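Local coordinates for protein nucleoporin NUP170 (PDB 5HAX) that serves as a nuclear pore complex scaffold nucleoporin, probably of the inner ring, pairing an N-terminal beta-propeller with a helical C-terminal region, at residues R54-P59 against V482-R487; D194-E199 against N217-F222; N436-I441 against V476-G481. All blocks are in the same frame, centred on the assembly; numbering follows the deposited sequence.

All three contacts belong to the beta-propeller part of the chain. Interaction 3 is the most buried, with five of its ten touching residues enclosed, against two of seven in interaction 1 and three of nine in interaction 2. Interactions 1 and 3 share one four-stranded antiparallel sheet, their centres about 10 Å apart, and meet where His483 O faces Val476 N across strands 481-487 and 473-478. Interaction 2 belongs to another blade, its centre about 38 Å from that of interaction 1. Interaction 1 is a backbone ladder flanked by histidines, aliphatic groups and arginines; interaction 2 uses carboxylates, an amide, a serine hydroxyl and histidine; interaction 3 uses amides and threonine hydroxyls.

Interaction 1: residues R54-P59 against V482-R487; sequences RHHNIP and VHIVRR
Arg54 to His56 run nearly antiparallel to Val482 to Ile484, and three backbone hydrogen bonds join them. His56 and Val482 form a hydrogen-bonded pair: His56 N gives to Val482 O at 2.7 Å, and Val482 N gives to His56 O at the same distance. Two residues along each strand, Ile484 N gives to Arg54 O at 2.9 Å in an almost straight bond (176°). Between them His55 and His483 make a non-hydrogen-bonded pair, in which His55 CA approaches Val482 O at 3.3 Å as a CA-H...O contact.

Apolar packing gathers on the face that bears Arg54, His56, Val482 and Ile484. The aliphatic part of Arg54 lies against the isoleucine, CG to Ile484 CG1 3.8 Å. With chi1 at 66°, CG sits between the backbone N and the carbonyl carbon, and the extended chain carries the guanidinium on past Ile484, whose CG2 covers one of its faces. The His56 ring also leans on this branch, NE2 to Ile484 CG1 4.1 Å. On the other face, His55 CB meets His483 ND1 at 3.8 Å.

Charge enters at the end. Arg54 NH2 and Arg486 NH2 are 4.0 Å apart, and the two guanidinium planes lie 62° from each other. Both groups converge on Glu473, Arg486 through a salt bridge and Arg54 through a long, weak ion pair. A water lies between them, accepting from Arg54 NH1 and, weakly, from Arg486 NH2.

Strand 481-487 has strand 473-478 on its other side, and Tyr97 packs on Val482 and Ile484. Because strand 50-57 comes from far earlier in the sequence, its addition to this sheet illustrates the Velcro closure of a beta-propeller, completing a blade otherwise built from strands late in the propeller.

Interaction 2: residues D194-E199 against N217-F222; sequences DTDIHE and NHSHPF
His218 reaches Glu199 through its ring nitrogen: NE2 donates to Glu199 OE1 at 2.7 Å, on the anti lone pair of that oxygen. The extended glutamate chain (chi1 178°) brings OE1 there, with the carboxylate turned 44° from the ring. Separately, Glu199 CB lies beside the ring nitrogen, 3.4 Å from His218 NE2. The backbone of His218 is held as well, its N giving to Ile197 O at 2.9 Å.

Asn217 works in two directions. Its ND2 bonds Asp196 OD2 at 3.1 Å, with the acceptor in the amide plane but the donor standing 51° above the carboxylate plane. Its OD1 takes Ser219 N in an Asx turn, which bends the chain out of strand 213-217. The His198 ring lies obliquely across the same side chain.

Asp196 is also packed by Pro221 CG, 3.4 Å from OD2, and by Ser219 CB, 3.5 Å from OD1. Just beyond, Ser219 OG accepts from Ile197 N at 3.2 Å.

Past the regular pairing of the blade, specific polar side chains thus take over from the ladder. The Glu199 carboxylate probably favours a proton on His218 NE2, its pull likely moderated by the salt bridge from Arg186 to the other oxygen.

Interaction 3: residues N436-I441 against V476-G481; sequences NGNRTI and VLTNTG
Asn438 lays its amide oxygen over the hydroxyls of Thr478 and Thr480, crossing the latter at about a right angle. Thr480 OG1 donates to Asn438 OD1 over a short 2.5 Å, from 36° above the carbonyl plane, while Thr478 OG1 lies 2.9 Å from Asn438 OD1, a possible second bond to this oxygen. Thr478 OG1 in turn accepts from Thr480 N, an ST turn across the bend that carries both hydroxyls.

Asn479 grips the opposing backbone with both ends of its amide. ND2 gives to Gly437 O at 3.1 Å, nearly in line with the carbonyl and in the amide's own plane; OD1 takes Arg439 N at 2.9 Å, the donor standing well above its plane. A chi1 of 59° tucks CG between the backbone N and carbonyl carbon and turns the amide toward the loop 437-439. A weak bond from Asn479 N to Arg439 O adds to the join.

Toward the strands the contact becomes backbone pairing with apolar packing. Ile441 N bonds Leu477 O at 2.8 Å. Thr440 CG2 rests on Val476 CG1, and Ile441 CG2 touches Leu477 CD2 at 4.2 Å. Leu75 of strand 73-78 packs against both Ile441 and Leu477, and His483 of the next strand touches Asn438 and Thr478.

The example shows how a blade edge can be finished where strand 440-445 has not yet begun. Asn479 offers a donor and an acceptor to the incoming loop in the manner of a peptide group, whereas Asn438 offers its oxygen to the hairpin turn. The buried side chains of Asn438 and Thr478 thus lie among polar partners, and side-chain amides and hydroxyls cross-link loop and turn in both directions.

Interaction 1: residues R54-P59 against V482-R487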
loop_
_atom_site.group_PDB
_atom_site.type_symbol
_atom_site.label_atom_id
_atom_site.label_comp_id
_atom_site.label_asym_id
_atom_site.label_seq_id
_atom_site.Cartn_x
_atom_site.Cartn_y
_atom_site.Cartn_z
ATOM N N ARG A 54 11.717 -11.554 8.970
ATOM C CA ARG A 54 11.598 -12.420 10.143
ATOM C C ARG A 54 10.457 -13.406 9.921
ATOM O O ARG A 54 9.696 -13.298 8.956
ATOM C CB ARG A 54 11.370 -11.610 11.424
ATOM C CG ARG A 54 10.052 -10.871 11.455
ATOM C CD ARG A 54 9.971 -9.895 12.618
ATOM N NE ARG A 54 9.064 -8.795 12.304
ATOM C CZ ARG A 54 9.446 -7.566 11.962
ATOM N NH1 ARG A 54 8.529 -6.649 11.686
ATOM N NH2 ARG A 54 10.732 -7.242 11.900
ATOM N N HIS A 55 10.352 -14.376 10.834
ATOM C CA HIS A 55 9.330 -15.414 10.771
ATOM C C HIS A 55 8.790 -15.678 12.170
ATOM O O HIS A 55 9.498 -15.502 13.166
ATOM C CB HIS A 55 9.883 -16.712 10.166
ATOM C CG HIS A 55 10.832 -17.442 11.066
ATOM N ND1 HIS A 55 12.177 -17.152 11.124
ATOM C CD2 HIS A 55 10.627 -18.455 11.941
ATOM C CE1 HIS A 55 12.762 -17.952 11.998
ATOM N NE2 HIS A 55 11.844 -18.753 12.508
ATOM N N HIS A 56 7.529 -16.109 12.234
ATOM C CA HIS A 56 6.838 -16.375 13.495
ATOM C C HIS A 56 6.188 -17.749 13.417
ATOM O O HIS A 56 5.241 -17.949 12.649
ATOM C CB HIS A 56 5.785 -15.304 13.786
ATOM C CG HIS A 56 6.323 -13.908 13.794
ATOM N ND1 HIS A 56 7.124 -13.425 14.806
ATOM C CD2 HIS A 56 6.160 -12.885 12.922
ATOM C CE1 HIS A 56 7.440 -12.167 14.552
ATOM N NE2 HIS A 56 6.867 -11.815 13.415
ATOM N N ASN A 57 6.679 -18.687 14.222
ATOM C CA ASN A 57 6.128 -20.034 14.233
ATOM C C ASN A 57 4.715 -20.043 14.805
ATOM O O ASN A 57 4.346 -19.205 15.631
ATOM C CB ASN A 57 7.017 -20.970 15.050
ATOM C CG ASN A 57 8.296 -21.338 14.326
ATOM O OD1 ASN A 57 8.296 -22.192 13.440
ATOM N ND2 ASN A 57 9.397 -20.700 14.704
ATOM N N ILE A 58 3.920 -21.002 14.347
ATOM C CA ILE A 58 2.598 -21.228 14.941
ATOM C C ILE A 58 2.783 -21.734 16.370
ATOM O O ILE A 58 3.635 -22.610 16.603
ATOM C CB ILE A 58 1.800 -22.231 14.100
ATOM C CG1 ILE A 58 1.432 -21.613 12.747
ATOM C CG2 ILE A 58 0.529 -22.666 14.832
ATOM C CD1 ILE A 58 0.859 -22.602 11.747
ATOM N N PRO A 59 2.038 -21.221 17.351
ATOM C CA PRO A 59 2.192 -21.716 18.725
ATOM C C PRO A 59 1.940 -23.214 18.824
ATOM O O PRO A 59 1.102 -23.776 18.114
ATOM C CB PRO A 59 1.140 -20.920 19.508
ATOM C CG PRO A 59 0.950 -19.671 18.713
ATOM C CD PRO A 59 1.115 -20.074 17.280
ATOM N N VAL A 482 4.254 -17.627 10.118
ATOM C CA VAL A 482 4.006 -16.379 9.402
ATOM C C VAL A 482 5.359 -15.768 9.065
ATOM O O VAL A 482 6.164 -15.502 9.965
ATOM C CB VAL A 482 3.163 -15.399 10.237
ATOM C CG1 VAL A 482 3.001 -14.062 9.510
ATOM C CG2 VAL A 482 1.806 -16.002 10.565
ATOM N N HIS A 483 5.602 -15.543 7.776
ATOM C CA HIS A 483 6.820 -14.903 7.301
ATOM C C HIS A 483 6.525 -13.457 6.922
ATOM O O HIS A 483 5.522 -13.174 6.260
ATOM C CB HIS A 483 7.393 -15.646 6.092
ATOM C CG HIS A 483 7.562 -17.118 6.307
ATOM N ND1 HIS A 483 8.770 -17.688 6.648
ATOM C CD2 HIS A 483 6.674 -18.139 6.226
ATOM C CE1 HIS A 483 8.620 -18.995 6.769
ATOM N NE2 HIS A 483 7.358 -19.295 6.518
ATOM N N ILE A 484 7.400 -12.545 7.342
ATOM C CA ILE A 484 7.256 -11.122 7.042
ATOM C C ILE A 484 8.151 -10.794 5.855
ATOM O O ILE A 484 9.368 -11.014 5.900
ATOM C CB ILE A 484 7.613 -10.247 8.254
ATOM C CG1 ILE A 484 6.813 -10.670 9.491
ATOM C CG2 ILE A 484 7.355 -8.781 7.928
ATOM C CD1 ILE A 484 5.306 -10.530 9.345
ATOM N N VAL A 485 7.548 -10.266 4.794
ATOM C CA VAL A 485 8.257 -9.830 3.596
ATOM C C VAL A 485 8.131 -8.317 3.516
ATOM O O VAL A 485 7.035 -7.774 3.693
ATOM C CB VAL A 485 7.687 -10.498 2.332
ATOM C CG1 VAL A 485 8.453 -10.042 1.094
ATOM C CG2 VAL A 485 7.728 -12.014 2.467
ATOM N N ARG A 486 9.246 -7.641 3.245
ATOM C CA ARG A 486 9.307 -6.183 3.232
ATOM C C ARG A 486 9.741 -5.694 1.857
ATOM O O ARG A 486 10.687 -6.230 1.271
ATOM C CB ARG A 486 10.271 -5.667 4.306
ATOM C CG ARG A 486 10.448 -4.151 4.316
ATOM C CD ARG A 486 11.433 -3.718 5.391
ATOM N NE ARG A 486 10.951 -4.039 6.733
ATOM C CZ ARG A 486 11.734 -4.220 7.793
ATOM N NH1 ARG A 486 13.052 -4.121 7.680
ATOM N NH2 ARG A 486 11.199 -4.509 8.970
ATOM N N ARG A 487 9.043 -4.680 1.354
ATOM C CA ARG A 487 9.448 -4.000 0.133
ATOM C C ARG A 487 10.683 -3.147 0.396
ATOM O O ARG A 487 10.768 -2.447 1.410
ATOM C CB ARG A 487 8.295 -3.129 -0.375
ATOM C CG ARG A 487 8.632 -2.181 -1.515
ATOM C CD ARG A 487 9.056 -2.925 -2.763
ATOM N NE ARG A 487 9.159 -2.027 -3.911
ATOM C CZ ARG A 487 10.018 -2.180 -4.916
ATOM N NH1 ARG A 487 10.870 -3.198 -4.930
ATOM N NH2 ARG A 487 10.027 -1.304 -5.910
HETATM O O HOH W 1 9.237 -4.418 10.560
#

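Interaction 2: residues D194-E199 against N217-F222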
loop_
_atom_site.group_PDB
_atom_site.type_symbol
_atom_site.label_atom_id
_atom_site.label_comp_id
_atom_site.label_asym_id
_atom_site.label_seq_id
_atom_site.Cartn_x
_atom_site.Cartn_y
_atom_site.Cartn_z
ATOM N N ASP A 194 -23.100 -22.625 -4.562
ATOM C CA ASP A 194 -23.697 -21.942 -5.702
ATOM C C ASP A 194 -22.969 -20.611 -5.849
ATOM O O ASP A 194 -22.013 -20.326 -5.122
ATOM C CB ASP A 194 -25.202 -21.755 -5.512
ATOM C CG ASP A 194 -25.549 -21.187 -4.150
ATOM O OD1 ASP A 194 -26.176 -21.907 -3.343
ATOM O OD2 ASP A 194 -25.181 -20.027 -3.878
ATOM N N THR A 195 -23.429 -19.795 -6.795
ATOM C CA THR A 195 -22.839 -18.488 -7.052
ATOM C C THR A 195 -23.614 -17.351 -6.398
ATOM O O THR A 195 -23.317 -16.182 -6.665
ATOM C CB THR A 195 -22.738 -18.234 -8.559
ATOM O OG1 THR A 195 -24.050 -18.192 -9.134
ATOM C CG2 THR A 195 -21.919 -19.319 -9.241
ATOM N N ASP A 196 -24.592 -17.661 -5.547
ATOM C CA ASP A 196 -25.391 -16.615 -4.924
ATOM C C ASP A 196 -24.553 -15.809 -3.941
ATOM O O ASP A 196 -23.646 -16.330 -3.286
ATOM C CB ASP A 196 -26.590 -17.202 -4.182
ATOM C CG ASP A 196 -27.567 -17.900 -5.099
ATOM O OD1 ASP A 196 -27.448 -17.756 -6.333
ATOM O OD2 ASP A 196 -28.466 -18.586 -4.572
ATOM N N ILE A 197 -24.884 -14.526 -3.825
ATOM C CA ILE A 197 -24.249 -13.621 -2.875
ATOM C C ILE A 197 -25.305 -13.160 -1.882
ATOM O O ILE A 197 -26.360 -12.652 -2.281
ATOM C CB ILE A 197 -23.593 -12.424 -3.586
ATOM C CG1 ILE A 197 -22.367 -12.915 -4.361
ATOM C CG2 ILE A 197 -23.186 -11.347 -2.576
ATOM C CD1 ILE A 197 -21.744 -11.878 -5.243
ATOM N N HIS A 198 -25.018 -13.344 -0.599
ATOM C CA HIS A 198 -25.888 -12.911 0.481
ATOM C C HIS A 198 -25.266 -11.719 1.192
ATOM O O HIS A 198 -24.061 -11.471 1.100
ATOM C CB HIS A 198 -26.129 -14.043 1.488
ATOM C CG HIS A 198 -26.763 -15.261 0.895
ATOM N ND1 HIS A 198 -26.041 -16.225 0.222
ATOM C CD2 HIS A 198 -28.051 -15.678 0.881
ATOM C CE1 HIS A 198 -26.858 -17.181 -0.181
ATOM N NE2 HIS A 198 -28.084 -16.873 0.204
ATOM N N GLU A 199 -26.111 -10.979 1.906
ATOM C CA GLU A 199 -25.675 -9.861 2.729
ATOM C C GLU A 199 -26.309 -9.991 4.104
ATOM O O GLU A 199 -27.477 -10.372 4.222
ATOM C CB GLU A 199 -26.050 -8.508 2.103
ATOM C CG GLU A 199 -25.646 -7.304 2.957
ATOM C CD GLU A 199 -25.794 -5.980 2.233
ATOM O OE1 GLU A 199 -26.349 -5.966 1.115
ATOM O OE2 GLU A 199 -25.348 -4.950 2.783
ATOM N N ASN A 217 -30.711 -12.934 0.226
ATOM C CA ASN A 217 -30.041 -13.387 -0.985
ATOM C C ASN A 217 -30.236 -12.335 -2.072
ATOM O O ASN A 217 -31.367 -12.090 -2.506
ATOM C CB ASN A 217 -30.609 -14.738 -1.422
ATOM C CG ASN A 217 -29.797 -15.396 -2.525
ATOM O OD1 ASN A 217 -29.184 -14.724 -3.354
ATOM N ND2 ASN A 217 -29.799 -16.724 -2.540
ATOM N N HIS A 218 -29.138 -11.715 -2.508
ATOM C CA HIS A 218 -29.204 -10.674 -3.527
ATOM C C HIS A 218 -29.325 -11.224 -4.942
ATOM O O HIS A 218 -29.582 -10.444 -5.865
ATOM C CB HIS A 218 -27.967 -9.776 -3.452
ATOM C CG HIS A 218 -28.031 -8.740 -2.375
ATOM N ND1 HIS A 218 -28.939 -7.702 -2.394
ATOM C CD2 HIS A 218 -27.289 -8.568 -1.255
ATOM C CE1 HIS A 218 -28.758 -6.942 -1.329
ATOM N NE2 HIS A 218 -27.764 -7.447 -0.621
ATOM N N SER A 219 -29.148 -12.531 -5.138
ATOM C CA SER A 219 -29.113 -13.105 -6.477
ATOM C C SER A 219 -30.487 -13.499 -7.006
ATOM O O SER A 219 -30.654 -13.598 -8.226
ATOM C CB SER A 219 -28.189 -14.326 -6.495
ATOM O OG SER A 219 -26.847 -13.936 -6.260
ATOM N N HIS A 220 -31.463 -13.718 -6.128
ATOM C CA HIS A 220 -32.836 -14.021 -6.520
ATOM C C HIS A 220 -32.897 -15.135 -7.570
ATOM O O HIS A 220 -33.484 -14.951 -8.643
ATOM C CB HIS A 220 -33.534 -12.768 -7.026
ATOM C CG HIS A 220 -33.455 -11.606 -6.085
ATOM N ND1 HIS A 220 -34.164 -11.552 -4.904
ATOM C CD2 HIS A 220 -32.755 -10.449 -6.155
ATOM C CE1 HIS A 220 -33.902 -10.415 -4.286
ATOM N NE2 HIS A 220 -33.049 -9.726 -5.024
ATOM N N PRO A 221 -32.313 -16.295 -7.293
ATOM C CA PRO A 221 -32.254 -17.358 -8.301
ATOM C C PRO A 221 -33.583 -18.086 -8.444
ATOM O O PRO A 221 -34.433 -18.076 -7.552
ATOM C CB PRO A 221 -31.175 -18.292 -7.749
ATOM C CG PRO A 221 -31.324 -18.156 -6.270
ATOM C CD PRO A 221 -31.690 -16.711 -6.023
ATOM N N PHE A 222 -33.746 -18.733 -9.596
ATOM C CA PHE A 222 -34.953 -19.502 -9.871
ATOM C C PHE A 222 -34.734 -20.338 -11.125
ATOM O O PHE A 222 -33.770 -20.142 -11.868
ATOM C CB PHE A 222 -36.175 -18.593 -10.037
ATOM C CG PHE A 222 -36.046 -17.592 -11.153
ATOM C CD1 PHE A 222 -35.592 -16.307 -10.900
ATOM C CD2 PHE A 222 -36.390 -17.931 -12.453
ATOM C CE1 PHE A 222 -35.478 -15.382 -11.924
ATOM C CE2 PHE A 222 -36.276 -17.011 -13.480
ATOM C CZ PHE A 222 -35.821 -15.735 -13.215
#

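Interaction 3: residues N436-I441 against V476-G481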
loop_
_atom_site.group_PDB
_atom_site.type_symbol
_atom_site.label_atom_id
_atom_site.label_comp_id
_atom_site.label_asym_id
_atom_site.label_seq_id
_atom_site.Cartn_x
_atom_site.Cartn_y
_atom_site.Cartn_z
ATOM N N ASN A 436 10.942 -26.906 2.696
ATOM C CA ASN A 436 10.133 -28.085 2.415
ATOM C C ASN A 436 9.066 -28.265 3.486
ATOM O O ASN A 436 9.365 -28.269 4.683
ATOM C CB ASN A 436 11.026 -29.324 2.336
ATOM C CG ASN A 436 10.238 -30.621 2.410
ATOM O OD1 ASN A 436 10.308 -31.347 3.403
ATOM N ND2 ASN A 436 9.482 -30.919 1.360
ATOM N N GLY A 437 7.817 -28.408 3.046
ATOM C CA GLY A 437 6.684 -28.550 3.930
ATOM C C GLY A 437 5.857 -27.292 4.094
ATOM O O GLY A 437 4.714 -27.376 4.558
ATOM N N ASN A 438 6.399 -26.132 3.728
ATOM C CA ASN A 438 5.675 -24.871 3.840
ATOM C C ASN A 438 4.673 -24.766 2.698
ATOM O O ASN A 438 5.058 -24.582 1.538
ATOM C CB ASN A 438 6.639 -23.688 3.821
ATOM C CG ASN A 438 7.183 -23.352 5.198
ATOM O OD1 ASN A 438 6.511 -22.705 6.002
ATOM N ND2 ASN A 438 8.409 -23.783 5.474
ATOM N N ARG A 439 3.389 -24.890 3.021
ATOM C CA ARG A 439 2.306 -24.628 2.082
ATOM C C ARG A 439 1.725 -23.254 2.391
ATOM O O ARG A 439 1.192 -23.035 3.484
ATOM C CB ARG A 439 1.223 -25.701 2.177
ATOM C CG ARG A 439 0.124 -25.563 1.133
ATOM C CD ARG A 439 -0.938 -26.637 1.301
ATOM N NE ARG A 439 -1.649 -26.901 0.053
ATOM C CZ ARG A 439 -1.174 -27.660 -0.931
ATOM N NH1 ARG A 439 -1.890 -27.848 -2.031
ATOM N NH2 ARG A 439 0.020 -28.230 -0.820
ATOM N N THR A 440 1.835 -22.334 1.437
ATOM C CA THR A 440 1.293 -20.997 1.628
ATOM C C THR A 440 -0.229 -21.043 1.634
ATOM O O THR A 440 -0.850 -21.728 0.818
ATOM C CB THR A 440 1.789 -20.057 0.528
ATOM O OG1 THR A 440 3.221 -20.081 0.488
ATOM C CG2 THR A 440 1.314 -18.627 0.780
ATOM N N ILE A 441 -0.826 -20.306 2.566
ATOM C CA ILE A 441 -2.273 -20.264 2.744
ATOM C C ILE A 441 -2.838 -18.901 2.361
ATOM O O ILE A 441 -3.833 -18.813 1.641
ATOM C CB ILE A 441 -2.654 -20.631 4.197
ATOM C CG1 ILE A 441 -2.306 -22.099 4.469
ATOM C CG2 ILE A 441 -4.142 -20.382 4.451
ATOM C CD1 ILE A 441 -2.384 -22.490 5.925
ATOM N N VAL A 476 3.058 -13.508 5.181
ATOM C CA VAL A 476 2.835 -14.710 4.383
ATOM C C VAL A 476 2.530 -15.834 5.367
ATOM O O VAL A 476 3.428 -16.348 6.040
ATOM C CB VAL A 476 4.045 -15.041 3.503
ATOM C CG1 VAL A 476 3.787 -16.307 2.687
ATOM C CG2 VAL A 476 4.372 -13.873 2.591
ATOM N N LEU A 477 1.259 -16.223 5.449
ATOM C CA LEU A 477 0.849 -17.304 6.335
ATOM C C LEU A 477 1.049 -18.646 5.646
ATOM O O LEU A 477 0.543 -18.864 4.541
ATOM C CB LEU A 477 -0.614 -17.135 6.741
ATOM C CG LEU A 477 -1.244 -18.276 7.550
ATOM C CD1 LEU A 477 -0.608 -18.382 8.928
ATOM C CD2 LEU A 477 -2.749 -18.084 7.660
ATOM N N THR A 478 1.788 -19.537 6.298
ATOM C CA THR A 478 1.934 -20.923 5.873
ATOM C C THR A 478 1.373 -21.837 6.957
ATOM O O THR A 478 0.900 -21.386 8.004
ATOM C CB THR A 478 3.399 -21.272 5.587
ATOM O OG1 THR A 478 4.124 -21.370 6.820
ATOM C CG2 THR A 478 4.047 -20.224 4.694
ATOM N N ASN A 479 1.432 -23.140 6.696
ATOM C CA ASN A 479 0.986 -24.135 7.661
ATOM C C ASN A 479 1.964 -24.316 8.813
ATOM O O ASN A 479 1.672 -25.090 9.732
ATOM C CB ASN A 479 0.757 -25.478 6.962
ATOM C CG ASN A 479 2.003 -25.998 6.273
ATOM O OD1 ASN A 479 2.835 -25.222 5.801
ATOM N ND2 ASN A 479 2.139 -27.317 6.211
ATOM N N THR A 480 3.108 -23.625 8.786
ATOM C CA THR A 480 4.106 -23.710 9.843
ATOM C C THR A 480 4.370 -22.386 10.546
ATOM O O THR A 480 4.918 -22.401 11.654
ATOM C CB THR A 480 5.440 -24.231 9.283
ATOM O OG1 THR A 480 6.037 -23.233 8.446
ATOM C CG2 THR A 480 5.226 -25.509 8.481
ATOM N N GLY A 481 4.005 -21.255 9.952
ATOM C CA GLY A 481 4.254 -19.977 10.584
ATOM C C GLY A 481 3.885 -18.826 9.668
ATOM O O GLY A 481 3.285 -19.012 8.607
#